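Putative cell adhesion protein (Parabacteroides distasonis, PDB 3LIU) is a putative fimbrillin of the FimA/Mfa1 family that probably serves as a subunit of adhesive pili on the bacterial surface. Local coordinates at residues T47-F51 against A103-F109. Numbering follows the deposited sequence.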
# COMPACT_ATOMS: atom_id res chain seq x y z
N THR A 47 11.14 12.52 8.48
CA THR A 47 12.51 12.05 8.66
C THR A 47 13.27 12.35 7.40
O THR A 47 12.85 11.95 6.32
CB THR A 47 12.56 10.54 8.94
OG1 THR A 47 11.79 10.25 10.10
CG2 THR A 47 14.00 10.07 9.17
N VAL A 48 14.38 13.06 7.54
CA VAL A 48 15.20 13.51 6.42
C VAL A 48 16.58 12.85 6.53
O VAL A 48 17.23 12.87 7.59
CB VAL A 48 15.33 15.04 6.43
CG1 VAL A 48 16.21 15.53 5.27
CG2 VAL A 48 13.92 15.71 6.40
N GLY A 49 17.00 12.21 5.45
CA GLY A 49 18.34 11.64 5.39
C GLY A 49 19.14 12.45 4.41
O GLY A 49 18.73 12.58 3.23
N VAL A 50 20.26 12.99 4.87
CA VAL A 50 21.17 13.76 3.99
C VAL A 50 22.51 13.00 3.90
O VAL A 50 23.18 12.83 4.91
CB VAL A 50 21.45 15.16 4.61
CG1 VAL A 50 22.25 16.05 3.64
CG2 VAL A 50 20.14 15.84 4.98
N PHE A 51 22.90 12.58 2.70
CA PHE A 51 24.09 11.73 2.53
C PHE A 51 25.08 12.39 1.56
O PHE A 51 24.83 12.52 0.35
CB PHE A 51 23.68 10.31 2.06
CG PHE A 51 22.81 9.57 3.06
CD1 PHE A 51 23.36 8.79 4.05
CD2 PHE A 51 21.44 9.69 3.01
CE1 PHE A 51 22.54 8.10 4.97
CE2 PHE A 51 20.63 9.04 3.90
CZ PHE A 51 21.18 8.24 4.89
N ALA A 103 21.26 4.47 9.32
CA ALA A 103 21.77 4.36 7.95
C ALA A 103 23.12 5.06 7.73
O ALA A 103 23.33 6.21 8.17
CB ALA A 103 20.76 4.91 6.92
N LYS A 104 23.99 4.41 6.99
CA LYS A 104 25.30 4.97 6.68
C LYS A 104 25.44 5.41 5.23
O LYS A 104 26.48 5.93 4.84
CB LYS A 104 26.39 3.96 7.04
CG LYS A 104 26.52 3.75 8.52
CD LYS A 104 26.83 5.08 9.23
CE LYS A 104 26.99 4.87 10.74
NZ LYS A 104 26.55 6.07 11.49
N ASP A 105 24.38 5.25 4.46
CA ASP A 105 24.39 5.49 3.04
C ASP A 105 22.95 5.45 2.57
O ASP A 105 22.07 4.87 3.24
CB ASP A 105 25.17 4.41 2.30
CG ASP A 105 24.60 3.02 2.56
OD1 ASP A 105 24.86 2.49 3.67
OD2 ASP A 105 23.88 2.48 1.70
N ILE A 106 22.73 6.01 1.38
CA ILE A 106 21.40 6.22 0.86
C ILE A 106 20.70 4.89 0.60
O ILE A 106 19.49 4.74 0.88
CB ILE A 106 21.48 7.15 -0.40
CG1 ILE A 106 20.10 7.67 -0.80
CG2 ILE A 106 22.18 6.48 -1.54
CD1 ILE A 106 19.70 8.90 -0.07
N THR A 107 21.44 3.89 0.12
CA THR A 107 20.79 2.60 -0.17
C THR A 107 20.23 1.93 1.07
O THR A 107 19.09 1.50 1.03
CB THR A 107 21.71 1.62 -0.85
OG1 THR A 107 22.21 2.23 -2.03
CG2 THR A 107 20.97 0.31 -1.22
N ASP A 108 21.02 1.80 2.15
CA ASP A 108 20.50 1.23 3.42
C ASP A 108 19.32 2.05 3.94
O ASP A 108 18.37 1.48 4.46
CB ASP A 108 21.58 1.11 4.51
CG ASP A 108 22.61 0.02 4.18
OD1 ASP A 108 22.15 -1.08 3.94
OD2 ASP A 108 23.86 0.25 4.13
N PHE A 109 19.35 3.37 3.74
CA PHE A 109 18.25 4.22 4.21
C PHE A 109 16.96 3.79 3.49
O PHE A 109 16.00 3.39 4.12
CB PHE A 109 18.61 5.70 4.02
CG PHE A 109 17.56 6.67 4.51
CD1 PHE A 109 16.46 6.99 3.71
CD2 PHE A 109 17.70 7.31 5.71
CE1 PHE A 109 15.48 7.88 4.17
CE2 PHE A 109 16.77 8.20 6.16
CZ PHE A 109 15.63 8.48 5.38
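Phe51 lays one face of its ring against the backbone that leads into helix 106-110: Phe51 CE1 lies 3.4 Å from Asp105 N, while Asp105 C and Ile106 N sit over the same face, offset toward the rim. Having CG anti to its own carbonyl carbon (chi1 -62°) carries the ring off the strand. A broad, flat phenyl suits the place, since it can cover the peptide and still meet apolar groups: Ile106 CD1 comes in obliquely from the covered side, 3.6 Å from Phe51 CD2, and Ala103 CB, a small methyl, is 3.9 Å from Phe51 CZ. Phe109 CD2 lies near the plane of the Phe51 ring, 3.7 Å from Phe51 CZ, but the rings meet obliquely, planes 70° apart. Phe109 reaches back along the strand, where Gly49, lacking a side chain, lets Phe109 CE2 come to 3.9 Å from Gly49 CA. Thr47 turns its CG2 methyl to the Phe109 ring edge while its OG1 hydrogen-bonds Thr61 OG1. Behind this layer, Asp105 is the N-cap: its OD2 accepts from Asp108 N (3.0 Å), fixing the helix start over Phe51. The short helix thus packs on strand 45-52, with Ile106 and Phe109 also touching Val87 of strand 82-90, Phe51 resting on Ile59 of strand 57-66, and Leu100 of helix 94-101 flanking Phe109.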